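Local structure of TetR family Transcriptional regulator (Streptococcus agalactiae 2603V/R, 3KKC) at residues 12-17 / 50-55; 18-23 / 36-41; 28-33 / 54-59. The protein probably binds DNA as a transcriptional regulator of the TetR family, working through a predicted helix-turn-helix motif near its N terminus. All blocks are in the same frame, centred on the assembly; numbering follows the deposited sequence.

Contact 1 (12-17 / 50-55); sequences KTKVAI and YSHYES
The rings of His52 and Tyr53 meet helix 4-24 at Lys14 and Ile17. The imidazole of His52 has the aliphatic CG of Lys14 over one face, in a CH-pi contact, and Ser51 OG on the opposite face, toward the rim. The lysine carbon is modelled closer to the ring than carbons can sit, so the exact separation is doubtful. Tyr53 carries His52 CB over one face, while the backbone O of Lys14 lies at its edge near the ring plane, 3.7 Å from Tyr53 OH. Ile17 approaches this phenol obliquely: with chi1 -56° putting CG1 beside the backbone N, the branch CG2 falls anti to it and lies 3.6 Å from Tyr53 CE2. The lysine bends at its outer torsions, and NZ ends 3.9 Å from Tyr53 OH, too far to count as a bond.

A long lysine suits this border because its methylenes can lie on a ring while its ammonium ends near the Tyr53 hydroxyl; buried Ile17 and Tyr53 suit the interior, both also touching Leu59 of helix 57-71. The last residues of the predicted helix-turn-helix thus lie against helix 4-24. With no hydrogen bond crossing between the segments, attachment probably rests mainly on dispersion and shape. A proton on His52, if present, would probably be mildly disfavoured by Lys14 NZ, 6.3 Å from His52 NE2, though the partly exposed setting would soften this.

Contact 2 (18-23 / 36-41); sequences YNAFIS and QDVIGL
Ala20 sets its methyl against helix 35-42, overlapping both a carbonyl and a leucine root: CB lies 3.6 Å from Val38 O and 3.8 Å from Leu41 CB. The methyl is the whole side chain, so it meets the second helix close to its backbone. Small size is what suits alanine to this place, since the axes of the two short helical segments approach to 8.6 Å here and the CA atoms of Ala20 and Leu41 are 5.7 Å apart.

Two further contacts lie beside it, the one at Phe21 looser. Val38 brings CG2 up to the rim of the Phe21 ring, near its plane, with Phe21 CD1 4.5 Å away; the valine therefore meets the phenyl at its edge. The Phe21 ring also touches Leu59 and Leu63 of helix 57-71, together with Tyr30 and Ile33 of the loop between helix 4-24 and helix 35-42. A large flat group suits a position where so many parts of the domain converge. Toward the surface, Leu41 turns CD1 to Ser23 OG at 3.7 Å, an apolar methyl beside a small hydroxyl, and its side chain also touches Leu24.

Segments 18-23 and 36-41 run at 116° between their N-to-C directions, nearer to perpendicular than to antiparallel. Helix 35-42 is the first helix of the predicted helix-turn-helix, and helix 4-24 is the one against which it packs in the three-helix DNA-binding domain of TetR proteins. No hydrogen bond links the two segments; van der Waals contact supplies part of the attraction, and the removal of the apolar groups of Ala20, Phe21 and Val38 from water probably supplies much of the rest.

Contact 3 (28-33 / 54-59); sequences NDYSKI and ESKEVL
With CG anti to the backbone N (chi1 164°), Tyr30 has the far end of its ring close to Lys56, and Lys56 answers by setting CG between its own backbone N and carbonyl carbon (chi1 73°), then bending at chi3. The lysine thus runs obliquely across the phenol: its CG and CD lie near Tyr30 OH and CZ, and NZ comes over one ring face, 4.3 Å from the centroid of Tyr30, as a cation-pi pair. Lysine is long enough for the same ammonium to reach two backbone carbonyls. Lys56 NZ donates to Tyr30 O at 2.8 Å, almost head-on with a C=O...N angle of 164°, and to Ile33 O, tilted out of that carbonyl's plane, in a bond whose modelled length is doubtfully short. The carbonyls and ring face would probably stabilise the positive charge in this partly buried setting.

The partners are the turn between helix 4-24 and helix 35-42, where the predicted helix-turn-helix motif is about to begin, and the start of helix 57-71, which leads out of the probable DNA-binding domain. At that start Ser55 OG accepts from Glu57 N at 3.2 Å, a capping bond for which a short hydroxyl side chain is well suited.

Tyrosine serves here through both its parts. Its ring is buried, while Tyr30 OH donates a weak bond to Glu57 OE2 at 3.4 Å, the carboxylate oxygen lying at the ring's edge.

Overall arrangement
From the N terminus, helix 4-24 supplies the first segments of contacts 1 and 2. Contact 1 closes the widest loop, bringing residues 50-55 back to 12-17 with most of the predicted helix-turn-helix lying between its segments; contact 2 is nested inside it, folding helix 35-42 onto 18-23. Contact 3 starts in the intervening turn at 28-33, so its span crosses that of contact 2, and it ends on 54-59, sharing Glu54 and Ser55 with contact 1. Val38 links its neighbours, touching Ile17 of contact 1 and Ile33 of contact 3. Together the three tie helix 4-24 and the predicted helix-turn-helix to the start of helix 57-71 in the probable DNA-binding domain.

Contact 1 (12-17 / 50-55)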
ATOM      1  N   LYS A  12     -18.084  -7.931 -33.058  1.00105.08           N
ATOM      2  CA  LYS A  12     -17.001  -6.970 -33.275  1.00103.79           C
ATOM      3  C   LYS A  12     -17.199  -5.659 -32.491  1.00103.46           C
ATOM      4  O   LYS A  12     -16.220  -5.027 -32.085  1.00104.73           O
ATOM      5  CB  LYS A  12     -16.776  -6.676 -34.765  1.00105.74           C
ATOM      6  CG  LYS A  12     -15.503  -5.860 -35.058  1.00111.90           C
ATOM      7  CD  LYS A  12     -15.524  -5.230 -36.458  1.00118.83           C
ATOM      8  CE  LYS A  12     -14.197  -4.526 -36.811  1.00118.69           C
ATOM      9  NZ  LYS A  12     -14.257  -3.699 -38.082  1.00113.86           N
ATOM     10  N   THR A  13     -18.447  -5.239 -32.281  1.00 97.34           N
ATOM     11  CA  THR A  13     -18.654  -4.014 -31.519  1.00105.01           C
ATOM     12  C   THR A  13     -18.449  -4.216 -30.013  1.00106.95           C
ATOM     13  O   THR A  13     -18.079  -3.276 -29.307  1.00112.83           O
ATOM     14  CB  THR A  13     -20.011  -3.252 -31.821  1.00121.61           C
ATOM     15  OG1 THR A  13     -21.098  -4.175 -31.954  1.00125.55           O
ATOM     16  CG2 THR A  13     -19.898  -2.398 -33.083  1.00114.73           C
ATOM     17  N   LYS A  14     -18.682  -5.430 -29.518  1.00 98.50           N
ATOM     18  CA  LYS A  14     -18.479  -5.700 -28.097  1.00 87.94           C
ATOM     19  C   LYS A  14     -16.981  -5.650 -27.813  1.00 85.04           C
ATOM     20  O   LYS A  14     -16.534  -5.044 -26.844  1.00 89.12           O
ATOM     21  CB  LYS A  14     -19.093  -7.041 -27.682  1.00 81.55           C
ATOM     22  CG  LYS A  14     -20.122  -6.905 -26.565  1.00 90.73           C
ATOM     23  CD  LYS A  14     -20.623  -8.259 -26.059  1.00 98.19           C
ATOM     24  CE  LYS A  14     -19.466  -9.197 -25.648  1.00103.19           C
ATOM     25  NZ  LYS A  14     -19.297  -9.475 -24.163  1.00102.89           N
ATOM     26  N   VAL A  15     -16.206  -6.260 -28.695  1.00 82.51           N
ATOM     27  CA  VAL A  15     -14.751  -6.216 -28.615  1.00 76.21           C
ATOM     28  C   VAL A  15     -14.190  -4.796 -28.741  1.00 76.82           C
ATOM     29  O   VAL A  15     -13.221  -4.467 -28.075  1.00 82.17           O
ATOM     30  CB  VAL A  15     -14.113  -7.138 -29.673  1.00 69.45           C
ATOM     31  CG1 VAL A  15     -12.648  -6.734 -29.951  1.00 62.63           C
ATOM     32  CG2 VAL A  15     -14.256  -8.597 -29.243  1.00 64.94           C
ATOM     33  N   ALA A  16     -14.791  -3.948 -29.572  1.00 75.33           N
ATOM     34  CA  ALA A  16     -14.270  -2.583 -29.723  1.00 80.05           C
ATOM     35  C   ALA A  16     -14.292  -1.828 -28.399  1.00 91.61           C
ATOM     36  O   ALA A  16     -13.335  -1.131 -28.051  1.00 96.09           O
ATOM     37  CB  ALA A  16     -15.024  -1.807 -30.776  1.00 65.65           C
ATOM     38  N   ILE A  17     -15.398  -1.969 -27.678  1.00 91.71           N
ATOM     39  CA  ILE A  17     -15.551  -1.375 -26.358  1.00 93.04           C
ATOM     40  C   ILE A  17     -14.513  -1.967 -25.396  1.00 96.43           C
ATOM     41  O   ILE A  17     -13.729  -1.239 -24.773  1.00 96.48           O
ATOM     42  CB  ILE A  17     -16.974  -1.635 -25.824  1.00 88.19           C
ATOM     43  CG1 ILE A  17     -18.008  -1.107 -26.828  1.00 81.87           C
ATOM     44  CG2 ILE A  17     -17.153  -1.058 -24.407  1.00 86.33           C
ATOM     45  CD1 ILE A  17     -19.391  -1.660 -26.602  1.00 82.78           C
ATOM     46  N   TYR A  50     -24.709   0.359 -23.599  1.00116.20           N
ATOM     47  CA  TYR A  50     -25.577  -0.091 -22.508  1.00124.73           C
ATOM     48  C   TYR A  50     -26.367  -1.363 -22.837  1.00130.48           C
ATOM     49  O   TYR A  50     -27.038  -1.917 -21.969  1.00135.22           O
ATOM     50  CB  TYR A  50     -26.525   1.028 -22.047  1.00126.71           C
ATOM     51  CG  TYR A  50     -25.874   2.080 -21.168  1.00129.37           C
ATOM     52  CD1 TYR A  50     -25.377   1.758 -19.910  1.00128.65           C
ATOM     53  CD2 TYR A  50     -25.775   3.398 -21.587  1.00134.51           C
ATOM     54  CE1 TYR A  50     -24.785   2.721 -19.103  1.00132.10           C
ATOM     55  CE2 TYR A  50     -25.189   4.369 -20.784  1.00136.50           C
ATOM     56  CZ  TYR A  50     -24.695   4.026 -19.546  1.00134.49           C
ATOM     57  OH  TYR A  50     -24.113   4.993 -18.752  1.00132.10           O
ATOM     58  N   SER A  51     -26.282  -1.825 -24.081  1.00129.03           N
ATOM     59  CA  SER A  51     -26.919  -3.082 -24.472  1.00131.40           C
ATOM     60  C   SER A  51     -25.975  -4.272 -24.284  1.00133.12           C
ATOM     61  O   SER A  51     -26.364  -5.426 -24.489  1.00133.18           O
ATOM     62  CB  SER A  51     -27.332  -3.033 -25.934  1.00128.21           C
ATOM     63  OG  SER A  51     -26.270  -3.517 -26.733  1.00122.43           O
ATOM     64  N   HIS A  52     -24.728  -3.981 -23.922  1.00133.19           N
ATOM     65  CA  HIS A  52     -23.727  -5.017 -23.667  1.00129.21           C
ATOM     66  C   HIS A  52     -23.208  -4.986 -22.234  1.00128.82           C
ATOM     67  O   HIS A  52     -22.810  -6.020 -21.690  1.00131.69           O
ATOM     68  CB  HIS A  52     -22.544  -4.861 -24.614  1.00127.19           C
ATOM     69  CG  HIS A  52     -22.835  -5.289 -26.014  1.00127.96           C
ATOM     70  ND1 HIS A  52     -22.682  -4.449 -27.096  1.00128.95           N
ATOM     71  CD2 HIS A  52     -23.275  -6.470 -26.510  1.00126.85           C
ATOM     72  CE1 HIS A  52     -23.011  -5.097 -28.200  1.00128.99           C
ATOM     73  NE2 HIS A  52     -23.372  -6.324 -27.871  1.00128.67           N
ATOM     74  N   TYR A  53     -23.209  -3.795 -21.637  1.00123.60           N
ATOM     75  CA  TYR A  53     -22.613  -3.574 -20.328  1.00118.49           C
ATOM     76  C   TYR A  53     -23.499  -2.718 -19.460  1.00124.25           C
ATOM     77  O   TYR A  53     -23.644  -1.524 -19.708  1.00127.92           O
ATOM     78  CB  TYR A  53     -21.259  -2.888 -20.481  1.00115.22           C
ATOM     79  CG  TYR A  53     -20.282  -3.712 -21.283  1.00114.25           C
ATOM     80  CD1 TYR A  53     -19.875  -4.967 -20.834  1.00113.54           C
ATOM     81  CD2 TYR A  53     -19.778  -3.246 -22.494  1.00110.63           C
ATOM     82  CE1 TYR A  53     -19.003  -5.723 -21.564  1.00110.96           C
ATOM     83  CE2 TYR A  53     -18.900  -3.998 -23.229  1.00106.16           C
ATOM     84  CZ  TYR A  53     -18.519  -5.231 -22.760  1.00108.68           C
ATOM     85  OH  TYR A  53     -17.643  -5.983 -23.489  1.00110.64           O
ATOM     86  N   GLU A  54     -24.085  -3.332 -18.437  1.00125.88           N
ATOM     87  CA  GLU A  54     -24.917  -2.624 -17.470  1.00127.18           C
ATOM     88  C   GLU A  54     -24.314  -1.289 -17.013  1.00125.60           C
ATOM     89  O   GLU A  54     -25.043  -0.350 -16.704  1.00132.67           O
ATOM     90  CB  GLU A  54     -25.170  -3.523 -16.257  1.00131.23           C
ATOM     91  CG  GLU A  54     -25.912  -2.848 -15.106  1.00138.72           C
ATOM     92  CD  GLU A  54     -25.540  -3.441 -13.744  1.00143.51           C
ATOM     93  OE1 GLU A  54     -24.490  -4.128 -13.655  1.00139.56           O
ATOM     94  OE2 GLU A  54     -26.294  -3.211 -12.764  1.00148.75           O
ATOM     95  N   SER A  55     -22.986  -1.213 -16.967  1.00106.92           N
ATOM     96  CA  SER A  55     -22.291  -0.025 -16.491  1.00101.96           C
ATOM     97  C   SER A  55     -20.795  -0.218 -16.615  1.00 97.75           C
ATOM     98  O   SER A  55     -20.335  -1.304 -16.954  1.00 95.04           O
ATOM     99  CB  SER A  55     -22.592   0.191 -15.022  1.00101.61           C
ATOM    100  OG  SER A  55     -22.027  -0.864 -14.273  1.00 98.97           O
TER

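Contact 2 (18-23 / 36-41)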
ATOM      1  N   TYR A  18     -14.507  -3.294 -25.296  1.00 94.11           N
ATOM      2  CA  TYR A  18     -13.530  -4.001 -24.489  1.00 89.54           C
ATOM      3  C   TYR A  18     -12.153  -3.401 -24.733  1.00 91.31           C
ATOM      4  O   TYR A  18     -11.528  -2.898 -23.809  1.00 93.39           O
ATOM      5  CB  TYR A  18     -13.545  -5.483 -24.849  1.00 88.25           C
ATOM      6  CG  TYR A  18     -12.820  -6.405 -23.884  1.00 91.82           C
ATOM      7  CD1 TYR A  18     -13.509  -7.026 -22.841  1.00 93.68           C
ATOM      8  CD2 TYR A  18     -11.459  -6.680 -24.032  1.00 92.21           C
ATOM      9  CE1 TYR A  18     -12.879  -7.870 -21.964  1.00 93.82           C
ATOM     10  CE2 TYR A  18     -10.808  -7.535 -23.146  1.00 96.51           C
ATOM     11  CZ  TYR A  18     -11.530  -8.126 -22.107  1.00 97.83           C
ATOM     12  OH  TYR A  18     -10.913  -8.985 -21.214  1.00 99.88           O
ATOM     13  N   ASN A  19     -11.688  -3.425 -25.981  1.00 91.11           N
ATOM     14  CA  ASN A  19     -10.331  -2.957 -26.288  1.00 90.02           C
ATOM     15  C   ASN A  19     -10.141  -1.471 -25.945  1.00 87.03           C
ATOM     16  O   ASN A  19      -9.072  -1.067 -25.476  1.00 89.52           O
ATOM     17  CB  ASN A  19      -9.904  -3.269 -27.749  1.00 64.39           C
ATOM     18  CG  ASN A  19      -9.675  -4.783 -28.017  1.00 75.71           C
ATOM     19  OD1 ASN A  19      -9.445  -5.597 -27.101  1.00 74.30           O
ATOM     20  ND2 ASN A  19      -9.733  -5.150 -29.293  1.00 74.38           N
ATOM     21  N   ALA A  20     -11.183  -0.671 -26.149  1.00 83.07           N
ATOM     22  CA  ALA A  20     -11.148   0.758 -25.790  1.00 78.13           C
ATOM     23  C   ALA A  20     -10.921   0.967 -24.293  1.00 79.95           C
ATOM     24  O   ALA A  20     -10.133   1.816 -23.871  1.00 83.50           O
ATOM     25  CB  ALA A  20     -12.422   1.451 -26.227  1.00 67.02           C
ATOM     26  N   PHE A  21     -11.628   0.182 -23.498  1.00 76.71           N
ATOM     27  CA  PHE A  21     -11.516   0.235 -22.050  1.00 75.15           C
ATOM     28  C   PHE A  21     -10.081  -0.071 -21.597  1.00 79.50           C
ATOM     29  O   PHE A  21      -9.544   0.592 -20.725  1.00 80.28           O
ATOM     30  CB  PHE A  21     -12.505  -0.767 -21.457  1.00 73.19           C
ATOM     31  CG  PHE A  21     -12.512  -0.816 -19.961  1.00 79.28           C
ATOM     32  CD1 PHE A  21     -12.866   0.310 -19.216  1.00 77.00           C
ATOM     33  CD2 PHE A  21     -12.236  -1.995 -19.303  1.00 66.90           C
ATOM     34  CE1 PHE A  21     -12.892   0.257 -17.861  1.00 79.99           C
ATOM     35  CE2 PHE A  21     -12.272  -2.054 -17.923  1.00 80.75           C
ATOM     36  CZ  PHE A  21     -12.587  -0.931 -17.198  1.00 82.76           C
ATOM     37  N   ILE A  22      -9.457  -1.066 -22.219  1.00 86.45           N
ATOM     38  CA  ILE A  22      -8.086  -1.436 -21.914  1.00 86.06           C
ATOM     39  C   ILE A  22      -7.089  -0.337 -22.300  1.00 82.01           C
ATOM     40  O   ILE A  22      -6.194  -0.004 -21.527  1.00 85.14           O
ATOM     41  CB  ILE A  22      -7.722  -2.780 -22.588  1.00 91.04           C
ATOM     42  CG1 ILE A  22      -8.479  -3.927 -21.904  1.00 92.47           C
ATOM     43  CG2 ILE A  22      -6.211  -3.044 -22.534  1.00 90.69           C
ATOM     44  CD1 ILE A  22      -8.140  -5.287 -22.474  1.00 87.65           C
ATOM     45  N   SER A  23      -7.252   0.232 -23.484  1.00 75.91           N
ATOM     46  CA  SER A  23      -6.320   1.226 -23.981  1.00 80.59           C
ATOM     47  C   SER A  23      -6.380   2.459 -23.110  1.00 91.38           C
ATOM     48  O   SER A  23      -5.382   3.148 -22.939  1.00100.06           O
ATOM     49  CB  SER A  23      -6.644   1.569 -25.457  1.00 86.01           C
ATOM     50  OG  SER A  23      -6.408   2.940 -25.788  1.00 88.78           O
ATOM     51  N   GLN A  36     -18.180   8.082 -21.574  1.00111.11           N
ATOM     52  CA  GLN A  36     -18.023   8.863 -22.795  1.00117.91           C
ATOM     53  C   GLN A  36     -16.617   8.736 -23.364  1.00114.79           C
ATOM     54  O   GLN A  36     -16.429   8.799 -24.585  1.00114.68           O
ATOM     55  CB  GLN A  36     -18.386  10.334 -22.580  1.00128.70           C
ATOM     56  CG  GLN A  36     -19.847  10.564 -22.186  1.00138.13           C
ATOM     57  CD  GLN A  36     -20.829   9.985 -23.189  1.00138.02           C
ATOM     58  OE1 GLN A  36     -22.011   9.803 -22.880  1.00139.91           O
ATOM     59  NE2 GLN A  36     -20.344   9.689 -24.399  1.00133.06           N
ATOM     60  N   ASP A  37     -15.634   8.564 -22.485  1.00112.35           N
ATOM     61  CA  ASP A  37     -14.279   8.265 -22.931  1.00111.46           C
ATOM     62  C   ASP A  37     -14.317   6.973 -23.737  1.00104.47           C
ATOM     63  O   ASP A  37     -13.789   6.900 -24.847  1.00 98.98           O
ATOM     64  CB  ASP A  37     -13.312   8.092 -21.753  1.00115.34           C
ATOM     65  CG  ASP A  37     -13.319   9.276 -20.802  1.00119.83           C
ATOM     66  OD1 ASP A  37     -14.172  10.169 -20.971  1.00123.69           O
ATOM     67  OD2 ASP A  37     -12.474   9.295 -19.875  1.00118.74           O
ATOM     68  N   VAL A  38     -14.970   5.966 -23.163  1.00103.24           N
ATOM     69  CA  VAL A  38     -14.999   4.631 -23.725  1.00100.22           C
ATOM     70  C   VAL A  38     -15.614   4.598 -25.114  1.00107.67           C
ATOM     71  O   VAL A  38     -15.158   3.853 -25.980  1.00102.81           O
ATOM     72  CB  VAL A  38     -15.737   3.660 -22.809  1.00 96.35           C
ATOM     73  CG1 VAL A  38     -15.861   2.308 -23.486  1.00 98.89           C
ATOM     74  CG2 VAL A  38     -14.979   3.523 -21.506  1.00 94.15           C
ATOM     75  N   ILE A  39     -16.641   5.413 -25.329  1.00115.95           N
ATOM     76  CA  ILE A  39     -17.263   5.531 -26.649  1.00116.37           C
ATOM     77  C   ILE A  39     -16.349   6.239 -27.645  1.00112.77           C
ATOM     78  O   ILE A  39     -16.136   5.748 -28.752  1.00111.46           O
ATOM     79  CB  ILE A  39     -18.570   6.314 -26.553  1.00124.61           C
ATOM     80  CG1 ILE A  39     -19.532   5.614 -25.588  1.00123.99           C
ATOM     81  CG2 ILE A  39     -19.179   6.555 -27.955  1.00125.17           C
ATOM     82  CD1 ILE A  39     -20.417   6.579 -24.822  1.00123.98           C
ATOM     83  N   GLY A  40     -15.823   7.392 -27.235  1.00114.01           N
ATOM     84  CA  GLY A  40     -14.951   8.216 -28.056  1.00114.12           C
ATOM     85  C   GLY A  40     -13.859   7.437 -28.758  1.00116.26           C
ATOM     86  O   GLY A  40     -13.298   7.894 -29.760  1.00118.04           O
ATOM     87  N   LEU A  41     -13.554   6.257 -28.229  1.00112.78           N
ATOM     88  CA  LEU A  41     -12.652   5.339 -28.907  1.00111.15           C
ATOM     89  C   LEU A  41     -13.413   4.243 -29.643  1.00112.33           C
ATOM     90  O   LEU A  41     -13.146   3.982 -30.814  1.00113.66           O
ATOM     91  CB  LEU A  41     -11.661   4.710 -27.929  1.00112.30           C
ATOM     92  CG  LEU A  41     -10.540   5.612 -27.429  1.00113.81           C
ATOM     93  CD1 LEU A  41      -9.523   4.770 -26.657  1.00111.82           C
ATOM     94  CD2 LEU A  41      -9.890   6.334 -28.603  1.00111.06           C
TER

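Contact 3 (28-33 / 54-59)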
ATOM      1  N   ASN A  28      -5.079   6.037 -17.730  1.00107.95           N
ATOM      2  CA  ASN A  28      -5.923   6.585 -16.669  1.00109.86           C
ATOM      3  C   ASN A  28      -6.303   5.607 -15.558  1.00107.70           C
ATOM      4  O   ASN A  28      -6.298   4.391 -15.755  1.00107.85           O
ATOM      5  CB  ASN A  28      -7.206   7.192 -17.248  1.00114.27           C
ATOM      6  CG  ASN A  28      -6.960   8.006 -18.504  1.00117.05           C
ATOM      7  OD1 ASN A  28      -6.974   9.236 -18.477  1.00121.73           O
ATOM      8  ND2 ASN A  28      -6.748   7.317 -19.620  1.00114.95           N
ATOM      9  N   ASP A  29      -6.639   6.162 -14.391  1.00103.28           N
ATOM     10  CA  ASP A  29      -7.228   5.397 -13.299  1.00100.96           C
ATOM     11  C   ASP A  29      -8.619   4.912 -13.701  1.00100.80           C
ATOM     12  O   ASP A  29      -9.294   5.558 -14.508  1.00100.86           O
ATOM     13  CB  ASP A  29      -7.337   6.264 -12.042  1.00106.40           C
ATOM     14  CG  ASP A  29      -5.987   6.516 -11.372  1.00111.08           C
ATOM     15  OD1 ASP A  29      -5.897   7.445 -10.537  1.00113.37           O
ATOM     16  OD2 ASP A  29      -5.017   5.787 -11.673  1.00109.97           O
ATOM     17  N   TYR A  30      -9.048   3.773 -13.153  1.00102.41           N
ATOM     18  CA  TYR A  30     -10.399   3.260 -13.411  1.00101.01           C
ATOM     19  C   TYR A  30     -11.432   4.241 -12.894  1.00104.99           C
ATOM     20  O   TYR A  30     -12.445   4.514 -13.568  1.00 99.80           O
ATOM     21  CB  TYR A  30     -10.636   1.893 -12.754  1.00 96.30           C
ATOM     22  CG  TYR A  30     -12.105   1.513 -12.666  1.00 93.20           C
ATOM     23  CD1 TYR A  30     -12.787   1.007 -13.776  1.00 86.05           C
ATOM     24  CD2 TYR A  30     -12.817   1.669 -11.481  1.00 96.54           C
ATOM     25  CE1 TYR A  30     -14.135   0.664 -13.713  1.00 83.92           C
ATOM     26  CE2 TYR A  30     -14.166   1.326 -11.410  1.00100.34           C
ATOM     27  CZ  TYR A  30     -14.816   0.829 -12.541  1.00 93.65           C
ATOM     28  OH  TYR A  30     -16.145   0.477 -12.471  1.00 98.98           O
ATOM     29  N   SER A  31     -11.162   4.749 -11.686  1.00105.20           N
ATOM     30  CA  SER A  31     -11.993   5.777 -11.063  1.00107.86           C
ATOM     31  C   SER A  31     -12.064   7.053 -11.909  1.00107.68           C
ATOM     32  O   SER A  31     -13.058   7.766 -11.883  1.00111.04           O
ATOM     33  CB  SER A  31     -11.550   6.068  -9.600  1.00100.99           C
ATOM     34  OG  SER A  31     -10.183   6.459  -9.459  1.00 94.38           O
ATOM     35  N   LYS A  32     -11.019   7.311 -12.686  1.00109.62           N
ATOM     36  CA  LYS A  32     -10.923   8.536 -13.480  1.00115.99           C
ATOM     37  C   LYS A  32     -11.542   8.479 -14.907  1.00100.15           C
ATOM     38  O   LYS A  32     -11.900   9.522 -15.445  1.00102.81           O
ATOM     39  CB  LYS A  32      -9.462   9.033 -13.497  1.00120.01           C
ATOM     40  CG  LYS A  32      -9.198  10.351 -14.232  1.00125.47           C
ATOM     41  CD  LYS A  32      -8.619  10.111 -15.640  1.00123.83           C
ATOM     42  CE  LYS A  32      -8.235  11.422 -16.330  1.00126.17           C
ATOM     43  NZ  LYS A  32      -8.145  11.298 -17.827  1.00124.81           N
ATOM     44  N   ILE A  33     -11.697   7.303 -15.520  1.00 96.81           N
ATOM     45  CA  ILE A  33     -12.350   7.276 -16.852  1.00 98.39           C
ATOM     46  C   ILE A  33     -13.882   7.285 -16.786  1.00 99.97           C
ATOM     47  O   ILE A  33     -14.471   6.809 -15.824  1.00101.08           O
ATOM     48  CB  ILE A  33     -11.939   6.070 -17.751  1.00105.09           C
ATOM     49  CG1 ILE A  33     -12.910   4.905 -17.563  1.00102.26           C
ATOM     50  CG2 ILE A  33     -10.476   5.667 -17.555  1.00107.33           C
ATOM     51  CD1 ILE A  33     -12.449   3.648 -18.219  1.00103.57           C
ATOM     52  N   GLU A  54     -24.085  -3.332 -18.437  1.00125.88           N
ATOM     53  CA  GLU A  54     -24.917  -2.624 -17.470  1.00127.18           C
ATOM     54  C   GLU A  54     -24.314  -1.289 -17.013  1.00125.60           C
ATOM     55  O   GLU A  54     -25.043  -0.350 -16.704  1.00132.67           O
ATOM     56  CB  GLU A  54     -25.170  -3.523 -16.257  1.00131.23           C
ATOM     57  CG  GLU A  54     -25.912  -2.848 -15.106  1.00138.72           C
ATOM     58  CD  GLU A  54     -25.540  -3.441 -13.744  1.00143.51           C
ATOM     59  OE1 GLU A  54     -24.490  -4.128 -13.655  1.00139.56           O
ATOM     60  OE2 GLU A  54     -26.294  -3.211 -12.764  1.00148.75           O
ATOM     61  N   SER A  55     -22.986  -1.213 -16.967  1.00106.92           N
ATOM     62  CA  SER A  55     -22.291  -0.025 -16.491  1.00101.96           C
ATOM     63  C   SER A  55     -20.795  -0.218 -16.615  1.00 97.75           C
ATOM     64  O   SER A  55     -20.335  -1.304 -16.954  1.00 95.04           O
ATOM     65  CB  SER A  55     -22.592   0.191 -15.022  1.00101.61           C
ATOM     66  OG  SER A  55     -22.027  -0.864 -14.273  1.00 98.97           O
ATOM     67  N   LYS A  56     -20.027   0.822 -16.307  1.00 97.77           N
ATOM     68  CA  LYS A  56     -18.580   0.688 -16.374  1.00100.21           C
ATOM     69  C   LYS A  56     -18.119  -0.426 -15.442  1.00100.14           C
ATOM     70  O   LYS A  56     -17.094  -1.051 -15.681  1.00 98.54           O
ATOM     71  CB  LYS A  56     -17.877   1.994 -16.005  1.00 99.41           C
ATOM     72  CG  LYS A  56     -17.938   2.306 -14.529  1.00101.31           C
ATOM     73  CD  LYS A  56     -17.182   3.578 -14.197  1.00102.74           C
ATOM     74  CE  LYS A  56     -16.012   3.787 -15.143  1.00103.80           C
ATOM     75  NZ  LYS A  56     -15.027   4.709 -14.509  1.00103.81           N
ATOM     76  N   GLU A  57     -18.879  -0.687 -14.383  1.00105.42           N
ATOM     77  CA  GLU A  57     -18.380  -1.576 -13.333  1.00105.08           C
ATOM     78  C   GLU A  57     -18.231  -3.012 -13.809  1.00 97.25           C
ATOM     79  O   GLU A  57     -17.328  -3.733 -13.364  1.00 90.06           O
ATOM     80  CB  GLU A  57     -19.225  -1.499 -12.060  1.00109.49           C
ATOM     81  CG  GLU A  57     -18.386  -1.291 -10.804  1.00114.15           C
ATOM     82  CD  GLU A  57     -18.783  -0.040 -10.012  1.00125.11           C
ATOM     83  OE1 GLU A  57     -20.002   0.238  -9.893  1.00130.17           O
ATOM     84  OE2 GLU A  57     -17.875   0.660  -9.498  1.00124.62           O
ATOM     85  N   VAL A  58     -19.094  -3.430 -14.724  1.00 94.76           N
ATOM     86  CA  VAL A  58     -18.978  -4.792 -15.231  1.00 98.90           C
ATOM     87  C   VAL A  58     -17.873  -4.997 -16.281  1.00 96.23           C
ATOM     88  O   VAL A  58     -17.578  -6.129 -16.633  1.00 95.11           O
ATOM     89  CB  VAL A  58     -20.326  -5.375 -15.704  1.00100.51           C
ATOM     90  CG1 VAL A  58     -21.359  -5.245 -14.582  1.00102.77           C
ATOM     91  CG2 VAL A  58     -20.793  -4.690 -16.966  1.00 99.99           C
ATOM     92  N   LEU A  59     -17.255  -3.916 -16.759  1.00 94.64           N
ATOM     93  CA  LEU A  59     -16.082  -4.047 -17.627  1.00 90.98           C
ATOM     94  C   LEU A  59     -14.882  -4.387 -16.781  1.00 91.18           C
ATOM     95  O   LEU A  59     -14.072  -5.238 -17.142  1.00 95.97           O
ATOM     96  CB  LEU A  59     -15.762  -2.759 -18.385  1.00 87.82           C
ATOM     97  CG  LEU A  59     -16.674  -2.327 -19.520  1.00 88.57           C
ATOM     98  CD1 LEU A  59     -17.805  -1.534 -18.923  1.00 88.27           C
ATOM     99  CD2 LEU A  59     -15.896  -1.490 -20.515  1.00 88.71           C
TER